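PDB 6ZD1: telomerase reverse transcriptase from Candida tropicalis MYA-3404, which probably lengthens chromosome ends as a reverse transcriptase, copying a template within the telomerase RNA into simple telomeric DNA repeats. Local coordinates for residues Val82-Val85 with Val86-Met90; Arg111-Asp114 with Phe115-Gly119; Val172-Ile175 with Val176-Phe179. All coordinates share one frame; numbering follows the deposited sequence.

All three interactions are local contacts along helices of the telomerase RNA-binding domain: interaction 1 on helix 79-93, interaction 2 on helix 104-117, interaction 3 on helix 158-179. Their centres lie 10 to 12 Å apart because the three helices share one apolar core, where Val86 and Val83 meet Leu116, Ile89 and Met90 meet Ile175, and Leu116 meets Val176. Each helix also has a less buried side, and there the chemistry diverges. Interaction 1 is almost wholly aliphatic and lies mid-helix. Interaction 2 carries a salt-bridge network beside a Schellman helix end, while interaction 3 sets long polar chains on one side and a buried phenylalanine at its terminus.

Interaction 1: residues Val82-Val85 with Val86-Met90; sequences VVEV and VLIIM
Val83 and Leu87, one helical turn apart, lie side by side and point the same way, with Val83 CG1 meeting Leu87 CD1 at 3.8 Å. Putting that methyl opposite the backbone N (chi1 171°) sets it on the side of the following turn. Glu84 and Ile88 pair in the same fashion one residue further along the helix: the aliphatic CG of Glu84 touches Ile88 CD1 at 3.9 Å, so the glutamate contributes its hydrocarbon stem. Val85 and Ile89 approach more loosely.

The backbone bonds are regular i to i+4 ones. Leu87 N reaches Val83 O at 2.9 Å, and Ile88 N reaches Glu84 O at 2.9 Å; Val86 N to Val82 O and Ile89 N to Val85 O complete the set. Side-chain carbons also lie against these carbonyls: the CG1 methylene of Ile89 is 3.1 Å from Val85 O.

Around this turn, Val83 and Val86 pack on Leu116 of helix 104-117, Val85 and Ile88 on Tyr60 of helix 53-60, and selenomethionine Met90 on helix 158-179. With the peptide groups bonded within the helix and the side chains largely aliphatic, this segment of helix 79-93 joins its neighbours mainly through hydrophobic packing.

Interaction 2: residues Arg111-Asp114 with Phe115-Gly119; sequences RIVD and FLRLG
Asp114 and Arg117 run side by side in the same direction, their carboxylate and guanidinium planes turned 49° apart. A single N-H joins them: Arg117 NH2 meets Asp114 OD1 at 2.8 Å, nearly along the C-O axis of that oxygen, while OD1 sits a little out of the guanidinium plane. A bend at chi3 (-73°) folds the arginine back along the helix, and Val113 CG1 comes over one face of its guanidinium, 3.8 Å from Arg117 NH2.

The other carboxylate oxygen serves Arg111, one turn earlier. Arg111 NH2 donates to Asp114 OD2 at 3.1 Å from above the carboxylate plane, with OD2 lying in the plane of the guanidinium.

Ile112 and Leu116 lie side by side and point the same way on the inner side, Ile112 CG2 4.2 Å from Leu116 CD1, against Val86 of helix 79-93. Phe115 sets its ring edge-to-face with Phe168 of helix 158-179. The backbone bonds weaken toward the end, Leu118 N to Asp114 O being long at 3.3 Å, and Gly119, with positive phi, is the C-prime residue of a Schellman motif.

One carboxylate is thus shared by two arginines, each oxygen taking one, which probably stabilises its ionised form and links side chains on successive turns.

Interaction 3: residues Val172-Ile175 with Val176-Phe179; sequences VKNI and VRAF
With chi1 at -69° Ile175 keeps CG1 beside its backbone N, which leaves CG2 as the branch anti to that N, on the side of Phe179; Phe179 turns its ring back beside its own N (chi1 -68°), and the two side chains come to lie side by side, pointing the same way. This is i to i+4 packing in the last turn of helix 158-179, within the telomerase RNA-binding domain. Ile175 CG2 stands 4.2 Å from Phe179 CD2. Ile175 also packs on Ile89 and Met90 of helix 79-93, which ties this buried side to the shared core.

On another side of the helix, Arg177 CG lies 3.4 Å from Lys173 O, the same carbonyl oxygen that accepts Arg177 N at 2.9 Å. Lys173 CG lies 4.2 Å from Arg177 CD. The charged ends of these two side chains stay apart, and Lys173 NZ instead makes a hydrogen bond to Ala120 O.

Toward the terminus the backbone bonds become less straight. Ala178 N still reaches Asn174 O at 2.7 Å, but with an N-H...O angle of 133°, and it makes a weak second bond to Ile175 O. That last oxygen is crowded: it accepts Phe179 N at 3.3 Å, and Phe179 CD2, at the edge of the ring, sits 3.2 Å from Ile175 O, near the ring plane.

Interaction 1: residues Val82-Val85 with Val86-Met90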
ATOM      1  N   VAL A  82      -1.554 -11.618 -21.835  1.00 74.98           N
ATOM      2  CA  VAL A  82      -2.560 -11.775 -20.788  1.00 73.01           C
ATOM      3  C   VAL A  82      -3.928 -11.364 -21.309  1.00 70.37           C
ATOM      4  O   VAL A  82      -4.926 -12.069 -21.117  1.00 70.80           O
ATOM      5  CB  VAL A  82      -2.173 -10.957 -19.543  1.00 75.61           C
ATOM      6  CG1 VAL A  82      -3.308 -10.972 -18.534  1.00 67.87           C
ATOM      7  CG2 VAL A  82      -0.897 -11.493 -18.921  1.00 74.76           C
ATOM      8  N   VAL A  83      -3.993 -10.211 -21.981  1.00 69.72           N
ATOM      9  CA  VAL A  83      -5.266  -9.725 -22.500  1.00 69.65           C
ATOM     10  C   VAL A  83      -5.798 -10.670 -23.568  1.00 75.68           C
ATOM     11  O   VAL A  83      -6.995 -10.984 -23.600  1.00 70.55           O
ATOM     12  CB  VAL A  83      -5.112  -8.289 -23.032  1.00 67.11           C
ATOM     13  CG1 VAL A  83      -6.368  -7.860 -23.779  1.00 66.24           C
ATOM     14  CG2 VAL A  83      -4.821  -7.335 -21.888  1.00 69.76           C
ATOM     15  N   GLU A  84      -4.915 -11.159 -24.441  1.00 76.04           N
ATOM     16  CA  GLU A  84      -5.355 -12.030 -25.526  1.00 72.40           C
ATOM     17  C   GLU A  84      -5.970 -13.315 -24.985  1.00 72.36           C
ATOM     18  O   GLU A  84      -7.013 -13.762 -25.473  1.00 72.06           O
ATOM     19  CB  GLU A  84      -4.182 -12.339 -26.459  1.00 75.13           C
ATOM     20  CG  GLU A  84      -4.577 -13.093 -27.723  1.00 92.41           C
ATOM     21  CD  GLU A  84      -3.406 -13.331 -28.660  1.00102.47           C
ATOM     22  OE1 GLU A  84      -2.249 -13.119 -28.237  1.00104.80           O
ATOM     23  OE2 GLU A  84      -3.643 -13.728 -29.822  1.00101.89           O
ATOM     24  N   VAL A  85      -5.347 -13.913 -23.965  1.00 72.31           N
ATOM     25  CA  VAL A  85      -5.899 -15.128 -23.366  1.00 70.79           C
ATOM     26  C   VAL A  85      -7.280 -14.854 -22.785  1.00 67.49           C
ATOM     27  O   VAL A  85      -8.224 -15.624 -22.992  1.00 66.28           O
ATOM     28  CB  VAL A  85      -4.942 -15.693 -22.301  1.00 72.26           C
ATOM     29  CG1 VAL A  85      -5.622 -16.808 -21.521  1.00 68.04           C
ATOM     30  CG2 VAL A  85      -3.675 -16.208 -22.951  1.00 75.50           C
ATOM     31  N   VAL A  86      -7.408 -13.764 -22.026  1.00 69.61           N
ATOM     32  CA  VAL A  86      -8.682 -13.439 -21.387  1.00 66.17           C
ATOM     33  C   VAL A  86      -9.778 -13.250 -22.430  1.00 65.03           C
ATOM     34  O   VAL A  86     -10.872 -13.814 -22.315  1.00 63.04           O
ATOM     35  CB  VAL A  86      -8.526 -12.198 -20.490  1.00 70.81           C
ATOM     36  CG1 VAL A  86      -9.877 -11.759 -19.953  1.00 58.88           C
ATOM     37  CG2 VAL A  86      -7.566 -12.501 -19.348  1.00 58.87           C
ATOM     38  N   LEU A  87      -9.499 -12.461 -23.473  1.00 71.94           N
ATOM     39  CA  LEU A  87     -10.522 -12.195 -24.481  1.00 64.28           C
ATOM     40  C   LEU A  87     -10.848 -13.439 -25.297  1.00 69.73           C
ATOM     41  O   LEU A  87     -11.990 -13.606 -25.741  1.00 65.39           O
ATOM     42  CB  LEU A  87     -10.072 -11.059 -25.400  1.00 70.59           C
ATOM     43  CG  LEU A  87      -9.886  -9.699 -24.721  1.00 84.00           C
ATOM     44  CD1 LEU A  87      -9.552  -8.619 -25.743  1.00 65.34           C
ATOM     45  CD2 LEU A  87     -11.127  -9.328 -23.918  1.00 73.06           C
ATOM     46  N   ILE A  88      -9.869 -14.324 -25.495  1.00 67.00           N
ATOM     47  CA  ILE A  88     -10.133 -15.576 -26.195  1.00 69.66           C
ATOM     48  C   ILE A  88     -11.074 -16.453 -25.377  1.00 70.31           C
ATOM     49  O   ILE A  88     -11.993 -17.078 -25.924  1.00 72.29           O
ATOM     50  CB  ILE A  88      -8.807 -16.294 -26.516  1.00 74.89           C
ATOM     51  CG1 ILE A  88      -8.126 -15.634 -27.720  1.00 74.34           C
ATOM     52  CG2 ILE A  88      -9.034 -17.780 -26.763  1.00 70.45           C
ATOM     53  CD1 ILE A  88      -6.784 -16.234 -28.073  1.00 74.54           C
ATOM     54  N   ILE A  89     -10.868 -16.510 -24.058  1.00 64.75           N
ATOM     55  CA  ILE A  89     -11.799 -17.235 -23.194  1.00 71.36           C
ATOM     56  C   ILE A  89     -13.177 -16.586 -23.243  1.00 69.20           C
ATOM     57  O   ILE A  89     -14.200 -17.265 -23.390  1.00 65.67           O
ATOM     58  CB  ILE A  89     -11.261 -17.306 -21.754  1.00 69.78           C
ATOM     59  CG1 ILE A  89      -9.849 -17.892 -21.725  1.00 63.98           C
ATOM     60  CG2 ILE A  89     -12.181 -18.158 -20.892  1.00 57.04           C
ATOM     61  CD1 ILE A  89      -9.805 -19.383 -21.785  1.00 70.94           C
HETATM   62  N   MSE A  90     -13.223 -15.261 -23.125  1.00 66.86           N
HETATM   63  CA  MSE A  90     -14.488 -14.532 -23.116  1.00 68.25           C
HETATM   64  C   MSE A  90     -15.257 -14.715 -24.415  1.00 67.90           C
HETATM   65  O   MSE A  90     -16.480 -14.843 -24.404  1.00 69.08           O
HETATM   66  CB  MSE A  90     -14.245 -13.040 -22.861  1.00 70.87           C
HETATM   67  CG  MSE A  90     -13.731 -12.725 -21.461  1.00 83.48           C
HETATM   68 SE   MSE A  90     -14.897 -13.432 -20.063  1.00107.54          SE
HETATM   69  CE  MSE A  90     -16.529 -12.487 -20.552  1.00 74.63           C
TER

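Interaction 2: residues Arg111-Asp114 with Phe115-Gly119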
ATOM      1  N   ARG A 111     -13.292  -2.234 -21.528  1.00 64.28           N
ATOM      2  CA  ARG A 111     -13.415  -2.133 -20.080  1.00 68.28           C
ATOM      3  C   ARG A 111     -12.790  -3.337 -19.395  1.00 69.21           C
ATOM      4  O   ARG A 111     -12.315  -3.224 -18.259  1.00 62.63           O
ATOM      5  CB  ARG A 111     -14.882  -1.995 -19.670  1.00 71.57           C
ATOM      6  CG  ARG A 111     -15.638  -0.847 -20.330  1.00 75.60           C
ATOM      7  CD  ARG A 111     -15.234   0.514 -19.781  1.00 74.37           C
ATOM      8  NE  ARG A 111     -13.950   0.967 -20.308  1.00 85.97           N
ATOM      9  CZ  ARG A 111     -13.793   1.549 -21.493  1.00 94.16           C
ATOM     10  NH1 ARG A 111     -14.844   1.753 -22.279  1.00 86.46           N
ATOM     11  NH2 ARG A 111     -12.586   1.928 -21.893  1.00 84.95           N
ATOM     12  N   ILE A 112     -12.754  -4.484 -20.079  1.00 60.01           N
ATOM     13  CA  ILE A 112     -12.068  -5.650 -19.530  1.00 60.64           C
ATOM     14  C   ILE A 112     -10.565  -5.409 -19.482  1.00 62.15           C
ATOM     15  O   ILE A 112      -9.896  -5.785 -18.512  1.00 56.50           O
ATOM     16  CB  ILE A 112     -12.407  -6.910 -20.343  1.00 59.79           C
ATOM     17  CG1 ILE A 112     -13.857  -7.328 -20.115  1.00 60.86           C
ATOM     18  CG2 ILE A 112     -11.483  -8.055 -19.964  1.00 52.40           C
ATOM     19  CD1 ILE A 112     -14.229  -8.584 -20.870  1.00 75.24           C
ATOM     20  N   VAL A 113     -10.006  -4.787 -20.525  1.00 58.94           N
ATOM     21  CA  VAL A 113      -8.581  -4.470 -20.511  1.00 54.81           C
ATOM     22  C   VAL A 113      -8.268  -3.486 -19.392  1.00 60.32           C
ATOM     23  O   VAL A 113      -7.276  -3.642 -18.670  1.00 65.34           O
ATOM     24  CB  VAL A 113      -8.133  -3.929 -21.879  1.00 64.03           C
ATOM     25  CG1 VAL A 113      -6.658  -3.554 -21.836  1.00 58.27           C
ATOM     26  CG2 VAL A 113      -8.396  -4.958 -22.958  1.00 59.89           C
ATOM     27  N   ASP A 114      -9.123  -2.474 -19.208  1.00 62.05           N
ATOM     28  CA  ASP A 114      -8.931  -1.551 -18.094  1.00 59.04           C
ATOM     29  C   ASP A 114      -8.994  -2.293 -16.766  1.00 56.56           C
ATOM     30  O   ASP A 114      -8.204  -2.025 -15.854  1.00 66.57           O
ATOM     31  CB  ASP A 114      -9.981  -0.440 -18.136  1.00 70.83           C
ATOM     32  CG  ASP A 114      -9.747   0.550 -19.266  1.00 80.53           C
ATOM     33  OD1 ASP A 114      -8.690   0.472 -19.932  1.00 79.15           O
ATOM     34  OD2 ASP A 114     -10.627   1.408 -19.486  1.00 71.60           O
ATOM     35  N   PHE A 115      -9.925  -3.240 -16.647  1.00 57.68           N
ATOM     36  CA  PHE A 115     -10.040  -4.030 -15.429  1.00 47.37           C
ATOM     37  C   PHE A 115      -8.823  -4.925 -15.228  1.00 64.01           C
ATOM     38  O   PHE A 115      -8.408  -5.159 -14.086  1.00 53.70           O
ATOM     39  CB  PHE A 115     -11.327  -4.851 -15.482  1.00 55.71           C
ATOM     40  CG  PHE A 115     -11.733  -5.442 -14.168  1.00 55.77           C
ATOM     41  CD1 PHE A 115     -11.899  -4.641 -13.053  1.00 59.95           C
ATOM     42  CD2 PHE A 115     -11.986  -6.802 -14.058  1.00 67.37           C
ATOM     43  CE1 PHE A 115     -12.285  -5.187 -11.841  1.00 74.66           C
ATOM     44  CE2 PHE A 115     -12.378  -7.355 -12.850  1.00 64.42           C
ATOM     45  CZ  PHE A 115     -12.526  -6.545 -11.739  1.00 59.08           C
ATOM     46  N   LEU A 116      -8.227  -5.416 -16.321  1.00 57.84           N
ATOM     47  CA  LEU A 116      -6.995  -6.188 -16.215  1.00 52.42           C
ATOM     48  C   LEU A 116      -5.785  -5.311 -15.919  1.00 54.89           C
ATOM     49  O   LEU A 116      -4.793  -5.810 -15.379  1.00 54.60           O
ATOM     50  CB  LEU A 116      -6.751  -6.986 -17.501  1.00 54.14           C
ATOM     51  CG  LEU A 116      -7.785  -8.052 -17.870  1.00 53.00           C
ATOM     52  CD1 LEU A 116      -7.448  -8.716 -19.198  1.00 56.84           C
ATOM     53  CD2 LEU A 116      -7.900  -9.089 -16.768  1.00 64.31           C
ATOM     54  N   ARG A 117      -5.840  -4.018 -16.250  1.00 55.41           N
ATOM     55  CA  ARG A 117      -4.741  -3.132 -15.884  1.00 56.61           C
ATOM     56  C   ARG A 117      -4.725  -2.836 -14.390  1.00 69.07           C
ATOM     57  O   ARG A 117      -3.666  -2.495 -13.849  1.00 68.53           O
ATOM     58  CB  ARG A 117      -4.812  -1.826 -16.683  1.00 65.96           C
ATOM     59  CG  ARG A 117      -3.836  -1.771 -17.852  1.00 65.01           C
ATOM     60  CD  ARG A 117      -3.732  -0.377 -18.425  1.00 78.33           C
ATOM     61  NE  ARG A 117      -4.929  -0.028 -19.176  1.00 91.06           N
ATOM     62  CZ  ARG A 117      -5.048  -0.176 -20.489  1.00 93.73           C
ATOM     63  NH1 ARG A 117      -4.034  -0.660 -21.195  1.00 91.18           N
ATOM     64  NH2 ARG A 117      -6.177   0.166 -21.095  1.00 88.77           N
ATOM     65  N   LEU A 118      -5.866  -2.962 -13.717  1.00 66.04           N
ATOM     66  CA  LEU A 118      -5.937  -2.916 -12.263  1.00 58.92           C
ATOM     67  C   LEU A 118      -5.820  -4.301 -11.640  1.00 65.49           C
ATOM     68  O   LEU A 118      -6.141  -4.467 -10.457  1.00 67.67           O
ATOM     69  CB  LEU A 118      -7.236  -2.237 -11.815  1.00 61.57           C
ATOM     70  CG  LEU A 118      -7.473  -0.831 -12.375  1.00 69.12           C
ATOM     71  CD1 LEU A 118      -8.816  -0.279 -11.915  1.00 66.51           C
ATOM     72  CD2 LEU A 118      -6.342   0.113 -11.987  1.00 50.63           C
ATOM     73  N   GLY A 119      -5.395  -5.298 -12.416  1.00 70.64           N
ATOM     74  CA  GLY A 119      -5.226  -6.651 -11.922  1.00 60.16           C
ATOM     75  C   GLY A 119      -6.507  -7.395 -11.638  1.00 58.22           C
ATOM     76  O   GLY A 119      -6.463  -8.450 -10.998  1.00 57.83           O
TER

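Interaction 3: residues Val172-Ile175 with Val176-Phe179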
ATOM      1  N   VAL A 172     -14.394 -12.786 -15.470  1.00 54.91           N
ATOM      2  CA  VAL A 172     -13.075 -12.230 -15.761  1.00 55.71           C
ATOM      3  C   VAL A 172     -12.112 -12.502 -14.613  1.00 49.27           C
ATOM      4  O   VAL A 172     -10.980 -12.949 -14.828  1.00 59.62           O
ATOM      5  CB  VAL A 172     -13.183 -10.724 -16.066  1.00 64.43           C
ATOM      6  CG1 VAL A 172     -11.795 -10.118 -16.260  1.00 46.71           C
ATOM      7  CG2 VAL A 172     -14.041 -10.495 -17.304  1.00 48.28           C
ATOM      8  N   LYS A 173     -12.564 -12.296 -13.375  1.00 54.09           N
ATOM      9  CA  LYS A 173     -11.663 -12.433 -12.236  1.00 59.93           C
ATOM     10  C   LYS A 173     -11.230 -13.882 -12.039  1.00 59.83           C
ATOM     11  O   LYS A 173     -10.051 -14.152 -11.783  1.00 70.46           O
ATOM     12  CB  LYS A 173     -12.329 -11.888 -10.972  1.00 66.79           C
ATOM     13  CG  LYS A 173     -11.494 -12.042  -9.711  1.00 63.33           C
ATOM     14  CD  LYS A 173     -12.285 -11.640  -8.481  1.00 74.27           C
ATOM     15  CE  LYS A 173     -12.290 -10.139  -8.293  1.00 77.79           C
ATOM     16  NZ  LYS A 173     -10.941  -9.662  -7.889  1.00 96.00           N
ATOM     17  N   ASN A 174     -12.160 -14.831 -12.166  1.00 64.69           N
ATOM     18  CA  ASN A 174     -11.790 -16.230 -11.980  1.00 70.78           C
ATOM     19  C   ASN A 174     -10.845 -16.711 -13.070  1.00 63.07           C
ATOM     20  O   ASN A 174      -9.975 -17.548 -12.806  1.00 62.32           O
ATOM     21  CB  ASN A 174     -13.032 -17.114 -11.924  1.00 58.08           C
ATOM     22  CG  ASN A 174     -13.835 -16.894 -10.662  1.00 64.20           C
ATOM     23  OD1 ASN A 174     -13.341 -16.312  -9.698  1.00 65.84           O
ATOM     24  ND2 ASN A 174     -15.077 -17.360 -10.659  1.00 74.03           N
ATOM     25  N   ILE A 175     -11.004 -16.209 -14.296  1.00 69.63           N
ATOM     26  CA  ILE A 175     -10.058 -16.544 -15.355  1.00 63.04           C
ATOM     27  C   ILE A 175      -8.653 -16.110 -14.964  1.00 63.81           C
ATOM     28  O   ILE A 175      -7.689 -16.875 -15.104  1.00 58.05           O
ATOM     29  CB  ILE A 175     -10.501 -15.900 -16.681  1.00 62.00           C
ATOM     30  CG1 ILE A 175     -11.781 -16.568 -17.181  1.00 55.97           C
ATOM     31  CG2 ILE A 175      -9.386 -15.974 -17.714  1.00 54.51           C
ATOM     32  CD1 ILE A 175     -12.507 -15.764 -18.225  1.00 61.54           C
ATOM     33  N   VAL A 176      -8.523 -14.895 -14.424  1.00 53.29           N
ATOM     34  CA  VAL A 176      -7.222 -14.416 -13.961  1.00 59.37           C
ATOM     35  C   VAL A 176      -6.711 -15.295 -12.830  1.00 61.14           C
ATOM     36  O   VAL A 176      -5.543 -15.700 -12.809  1.00 56.90           O
ATOM     37  CB  VAL A 176      -7.313 -12.944 -13.523  1.00 51.66           C
ATOM     38  CG1 VAL A 176      -6.000 -12.500 -12.902  1.00 48.92           C
ATOM     39  CG2 VAL A 176      -7.680 -12.060 -14.704  1.00 55.35           C
ATOM     40  N   ARG A 177      -7.588 -15.614 -11.873  1.00 54.16           N
ATOM     41  CA  ARG A 177      -7.174 -16.458 -10.761  1.00 63.94           C
ATOM     42  C   ARG A 177      -6.849 -17.868 -11.228  1.00 51.28           C
ATOM     43  O   ARG A 177      -6.011 -18.542 -10.622  1.00 67.29           O
ATOM     44  CB  ARG A 177      -8.266 -16.489  -9.689  1.00 68.69           C
ATOM     45  CG  ARG A 177      -8.494 -15.161  -8.979  1.00 61.33           C
ATOM     46  CD  ARG A 177      -9.551 -15.299  -7.891  1.00 85.68           C
ATOM     47  NE  ARG A 177      -9.218 -16.359  -6.941  1.00102.69           N
ATOM     48  CZ  ARG A 177      -8.563 -16.165  -5.800  1.00105.16           C
ATOM     49  NH1 ARG A 177      -8.170 -14.946  -5.457  1.00116.94           N
ATOM     50  NH2 ARG A 177      -8.303 -17.191  -5.000  1.00 94.52           N
ATOM     51  N   ALA A 178      -7.475 -18.315 -12.319  1.00 54.86           N
ATOM     52  CA  ALA A 178      -7.244 -19.669 -12.808  1.00 56.84           C
ATOM     53  C   ALA A 178      -5.832 -19.832 -13.361  1.00 64.46           C
ATOM     54  O   ALA A 178      -5.219 -20.894 -13.204  1.00 57.99           O
ATOM     55  CB  ALA A 178      -8.278 -20.024 -13.875  1.00 50.54           C
ATOM     56  N   PHE A 179      -5.303 -18.800 -14.016  1.00 50.94           N
ATOM     57  CA  PHE A 179      -4.050 -18.932 -14.742  1.00 57.46           C
ATOM     58  C   PHE A 179      -2.873 -18.212 -14.106  1.00 62.12           C
ATOM     59  O   PHE A 179      -1.740 -18.675 -14.253  1.00 60.90           O
ATOM     60  CB  PHE A 179      -4.216 -18.431 -16.184  1.00 61.77           C
ATOM     61  CG  PHE A 179      -5.122 -19.290 -17.026  1.00 59.81           C
ATOM     62  CD1 PHE A 179      -4.666 -20.484 -17.560  1.00 67.75           C
ATOM     63  CD2 PHE A 179      -6.427 -18.906 -17.282  1.00 62.89           C
ATOM     64  CE1 PHE A 179      -5.494 -21.277 -18.330  1.00 70.16           C
ATOM     65  CE2 PHE A 179      -7.261 -19.697 -18.054  1.00 60.87           C
ATOM     66  CZ  PHE A 179      -6.794 -20.881 -18.577  1.00 58.54           C
TER